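Long-range contact in telomerase reverse transcriptase (PDB 6ZD1), which probably extends chromosome ends by reverse transcription, adding telomeric DNA repeats copied from a template within the RNA component of the enzyme: residues Q349-F360 with I431-E440. Sequence-based numbering, arbitrary orientation.
Sequences QNALKESIAGIF and IIEVCHSQIE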
loop_
_atom_site.group_PDB
_atom_site.type_symbol
_atom_site.label_atom_id
_atom_site.label_comp_id
_atom_site.label_asym_id
_atom_site.label_seq_id
_atom_site.Cartn_x
_atom_site.Cartn_y
_atom_site.Cartn_z
ATOM N N GLN A 349 -10.826 0.973 -23.606
ATOM C CA GLN A 349 -10.128 -0.289 -23.832
ATOM C C GLN A 349 -9.541 -0.354 -25.234
ATOM O O GLN A 349 -8.413 -0.827 -25.422
ATOM C CB GLN A 349 -11.073 -1.467 -23.595
ATOM C CG GLN A 349 -11.473 -1.652 -22.141
ATOM C CD GLN A 349 -12.474 -2.770 -21.967
ATOM O OE1 GLN A 349 -12.788 -3.486 -22.919
ATOM N NE2 GLN A 349 -12.988 -2.925 -20.752
ATOM N N ASN A 350 -10.286 0.120 -26.232
ATOM C CA ASN A 350 -9.779 0.066 -27.598
ATOM C C ASN A 350 -8.600 1.014 -27.784
ATOM O O ASN A 350 -7.583 0.635 -28.379
ATOM C CB ASN A 350 -10.904 0.378 -28.583
ATOM C CG ASN A 350 -11.899 -0.764 -28.704
ATOM O OD1 ASN A 350 -11.557 -1.922 -28.469
ATOM N ND2 ASN A 350 -13.134 -0.444 -29.072
ATOM N N ALA A 351 -8.696 2.234 -27.252
ATOM C CA ALA A 351 -7.555 3.140 -27.311
ATOM C C ALA A 351 -6.361 2.554 -26.569
ATOM O O ALA A 351 -5.216 2.701 -27.010
ATOM C CB ALA A 351 -7.929 4.509 -26.743
ATOM N N LEU A 352 -6.610 1.866 -25.452
ATOM C CA LEU A 352 -5.513 1.234 -24.726
ATOM C C LEU A 352 -4.856 0.149 -25.567
ATOM O O LEU A 352 -3.624 0.054 -25.619
ATOM C CB LEU A 352 -6.019 0.651 -23.405
ATOM C CG LEU A 352 -5.056 -0.233 -22.604
ATOM C CD1 LEU A 352 -3.786 0.522 -22.220
ATOM C CD2 LEU A 352 -5.747 -0.777 -21.363
ATOM N N LYS A 353 -5.662 -0.655 -26.267
ATOM C CA LYS A 353 -5.101 -1.730 -27.079
ATOM C C LYS A 353 -4.287 -1.174 -28.239
ATOM O O LYS A 353 -3.257 -1.749 -28.614
ATOM C CB LYS A 353 -6.216 -2.655 -27.574
ATOM C CG LYS A 353 -6.557 -3.762 -26.578
ATOM C CD LYS A 353 -7.788 -4.564 -26.985
ATOM C CE LYS A 353 -9.070 -3.788 -26.722
ATOM N NZ LYS A 353 -10.288 -4.620 -26.953
ATOM N N GLU A 354 -4.728 -0.055 -28.820
ATOM C CA GLU A 354 -3.935 0.594 -29.860
ATOM C C GLU A 354 -2.624 1.144 -29.300
ATOM O O GLU A 354 -1.572 1.023 -29.939
ATOM C CB GLU A 354 -4.749 1.714 -30.514
ATOM C CG GLU A 354 -6.076 1.251 -31.117
ATOM C CD GLU A 354 -6.982 2.406 -31.529
ATOM O OE1 GLU A 354 -6.543 3.576 -31.453
ATOM O OE2 GLU A 354 -8.139 2.139 -31.926
ATOM N N SER A 355 -2.660 1.728 -28.098
ATOM C CA SER A 355 -1.437 2.240 -27.486
ATOM C C SER A 355 -0.427 1.126 -27.263
ATOM O O SER A 355 0.774 1.304 -27.508
ATOM C CB SER A 355 -1.750 2.927 -26.158
ATOM O OG SER A 355 -2.508 4.105 -26.355
ATOM N N ILE A 356 -0.895 -0.030 -26.785
ATOM C CA ILE A 356 0.001 -1.158 -26.550
ATOM C C ILE A 356 0.628 -1.625 -27.856
ATOM O O ILE A 356 1.840 -1.868 -27.928
ATOM C CB ILE A 356 -0.758 -2.293 -25.839
ATOM C CG1 ILE A 356 -1.169 -1.845 -24.434
ATOM C CG2 ILE A 356 0.085 -3.553 -25.797
ATOM C CD1 ILE A 356 -1.913 -2.904 -23.648
ATOM N N ALA A 357 -0.172 -1.728 -28.919
ATOM C CA ALA A 357 0.395 -2.047 -30.224
ATOM C C ALA A 357 1.354 -0.959 -30.686
ATOM O O ALA A 357 2.273 -1.229 -31.469
ATOM C CB ALA A 357 -0.718 -2.246 -31.253
ATOM N N GLY A 358 1.170 0.268 -30.195
ATOM C CA GLY A 358 2.023 1.362 -30.631
ATOM C C GLY A 358 3.454 1.211 -30.155
ATOM O O GLY A 358 4.399 1.377 -30.931
ATOM N N ILE A 359 3.638 0.883 -28.874
ATOM C CA ILE A 359 4.985 0.769 -28.329
ATOM C C ILE A 359 5.702 -0.481 -28.811
ATOM O O ILE A 359 6.907 -0.629 -28.564
ATOM C CB ILE A 359 4.939 0.814 -26.788
ATOM C CG1 ILE A 359 4.273 -0.436 -26.224
ATOM C CG2 ILE A 359 4.168 2.035 -26.320
ATOM C CD1 ILE A 359 4.142 -0.406 -24.726
ATOM N N PHE A 360 4.997 -1.371 -29.511
ATOM C CA PHE A 360 5.582 -2.566 -30.107
ATOM C C PHE A 360 5.601 -2.503 -31.630
ATOM O O PHE A 360 5.810 -3.529 -32.286
ATOM C CB PHE A 360 4.823 -3.813 -29.654
ATOM C CG PHE A 360 5.082 -4.204 -28.229
ATOM C CD1 PHE A 360 6.191 -4.965 -27.899
ATOM C CD2 PHE A 360 4.206 -3.831 -27.224
ATOM C CE1 PHE A 360 6.429 -5.335 -26.590
ATOM C CE2 PHE A 360 4.438 -4.199 -25.911
ATOM C CZ PHE A 360 5.550 -4.952 -25.594
ATOM N N ILE A 431 2.643 -11.460 -25.085
ATOM C CA ILE A 431 2.428 -10.173 -24.425
ATOM C C ILE A 431 1.133 -9.538 -24.913
ATOM O O ILE A 431 0.304 -9.084 -24.114
ATOM C CB ILE A 431 3.633 -9.242 -24.653
ATOM C CG1 ILE A 431 4.857 -9.753 -23.897
ATOM C CG2 ILE A 431 3.300 -7.824 -24.226
ATOM C CD1 ILE A 431 6.136 -9.095 -24.331
ATOM N N ILE A 432 0.932 -9.509 -26.232
ATOM C CA ILE A 432 -0.310 -8.956 -26.767
ATOM C C ILE A 432 -1.499 -9.793 -26.314
ATOM O O ILE A 432 -2.564 -9.258 -25.983
ATOM C CB ILE A 432 -0.242 -8.858 -28.302
ATOM C CG1 ILE A 432 0.852 -7.880 -28.732
ATOM C CG2 ILE A 432 -1.587 -8.426 -28.867
ATOM C CD1 ILE A 432 0.657 -6.479 -28.201
ATOM N N GLU A 433 -1.335 -11.117 -26.273
ATOM C CA GLU A 433 -2.451 -11.979 -25.902
ATOM C C GLU A 433 -2.822 -11.806 -24.436
ATOM O O GLU A 433 -4.009 -11.706 -24.099
ATOM C CB GLU A 433 -2.107 -13.437 -26.198
ATOM C CG GLU A 433 -3.295 -14.378 -26.117
ATOM C CD GLU A 433 -2.927 -15.810 -26.450
ATOM O OE1 GLU A 433 -2.262 -16.465 -25.619
ATOM O OE2 GLU A 433 -3.295 -16.276 -27.549
ATOM N N VAL A 434 -1.824 -11.750 -23.552
ATOM C CA VAL A 434 -2.101 -11.612 -22.126
ATOM C C VAL A 434 -2.669 -10.232 -21.819
ATOM O O VAL A 434 -3.585 -10.092 -20.998
ATOM C CB VAL A 434 -0.830 -11.906 -21.307
ATOM C CG1 VAL A 434 -1.077 -11.680 -19.822
ATOM C CG2 VAL A 434 -0.371 -13.327 -21.561
ATOM N N CYS A 435 -2.147 -9.192 -22.473
ATOM C CA CYS A 435 -2.699 -7.853 -22.284
ATOM C C CYS A 435 -4.163 -7.808 -22.703
ATOM O O CYS A 435 -5.021 -7.324 -21.955
ATOM C CB CYS A 435 -1.879 -6.826 -23.067
ATOM S SG CYS A 435 -0.219 -6.515 -22.399
ATOM N N HIS A 436 -4.473 -8.335 -23.892
ATOM C CA HIS A 436 -5.859 -8.376 -24.349
ATOM C C HIS A 436 -6.723 -9.208 -23.414
ATOM O O HIS A 436 -7.862 -8.833 -23.115
ATOM C CB HIS A 436 -5.936 -8.924 -25.771
ATOM C CG HIS A 436 -5.459 -7.963 -26.812
ATOM N ND1 HIS A 436 -5.798 -8.078 -28.143
ATOM C CD2 HIS A 436 -4.669 -6.868 -26.718
ATOM C CE1 HIS A 436 -5.235 -7.096 -28.825
ATOM N NE2 HIS A 436 -4.542 -6.348 -27.985
ATOM N N SER A 437 -6.199 -10.342 -22.942
ATOM C CA SER A 437 -6.968 -11.180 -22.029
ATOM C C SER A 437 -7.279 -10.445 -20.730
ATOM O O SER A 437 -8.399 -10.534 -20.212
ATOM C CB SER A 437 -6.212 -12.476 -21.744
ATOM O OG SER A 437 -6.893 -13.258 -20.779
ATOM N N GLN A 438 -6.307 -9.702 -20.193
ATOM C CA GLN A 438 -6.551 -8.944 -18.970
ATOM C C GLN A 438 -7.558 -7.823 -19.204
ATOM O O GLN A 438 -8.385 -7.533 -18.333
ATOM C CB GLN A 438 -5.239 -8.375 -18.431
ATOM C CG GLN A 438 -4.253 -9.422 -17.932
ATOM C CD GLN A 438 -4.544 -9.881 -16.516
ATOM O OE1 GLN A 438 -4.654 -9.068 -15.598
ATOM N NE2 GLN A 438 -4.666 -11.193 -16.331
ATOM N N ILE A 439 -7.502 -7.180 -20.370
ATOM C CA ILE A 439 -8.424 -6.086 -20.655
ATOM C C ILE A 439 -9.827 -6.622 -20.912
ATOM O O ILE A 439 -10.808 -6.147 -20.328
ATOM C CB ILE A 439 -7.927 -5.262 -21.855
ATOM C CG1 ILE A 439 -6.587 -4.597 -21.549
ATOM C CG2 ILE A 439 -8.965 -4.223 -22.251
ATOM C CD1 ILE A 439 -5.833 -4.183 -22.796
ATOM N N GLU A 440 -9.940 -7.627 -21.778
ATOM C CA GLU A 440 -11.240 -8.025 -22.302
ATOM C C GLU A 440 -11.930 -9.105 -21.479
ATOM O O GLU A 440 -13.158 -9.220 -21.550
ATOM C CB GLU A 440 -11.091 -8.506 -23.749
ATOM C CG GLU A 440 -10.389 -7.501 -24.653
ATOM C CD GLU A 440 -10.120 -8.034 -26.050
ATOM O OE1 GLU A 440 -10.074 -7.213 -26.995
ATOM O OE2 GLU A 440 -9.950 -9.265 -26.201
#
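I439 pushes its branched side chain against the facing helix, a knob in a hole lined by Q349, L352, K353 and I356, where two antiparallel helices of the reverse transcriptase domain, 349-359 and 428-440, lie alongside each other. The short helical segments run at 168° with axes 10.9 Å apart, a separation bridged by side chains from both helices. The two arms of the isoleucine divide the work: CG2 lies 3.6 Å from CG of Q349, while CD1 reaches inward to 3.7 Å from CD2 of L352. Buried and wholly apolar, L352 suits a place between I439 and F472 of helix 469-484, which I439 also touches. Q349 offers its methylenes to the knob, and its chain, extended beyond CG, carries NE2 past it to the carbonyl of G461. Further along the interface I356 splits in the same manner: its CD1 lies 4.0 Å from CB of C435, and its CG2 comes to 3.8 Å from CD1 of I432 as the side chains of I356 and I432 run past each other in opposite directions. At the far end the ring of F360 meets CG2 of I431, and the same ring packs on L288 of helix 263-298.

A more polar margin is built round K353, whose long chain serves two purposes. Its aliphatic part crosses the imidazole of H436, with CD 3.9 Å from the ring centroid and almost straight above it, a CH-pi contact; CG2 of I432 lies against the opposite face, displaced toward the rim. The bend at chi3 (-76°) then turns the amine toward E440, the last residue of helix 428-440. There NZ gives a salt bridge and hydrogen bond of 2.6 Å to OE1, arriving at the anti lone pair of that carboxylate oxygen, and also makes a weak bond to OD1 of N350.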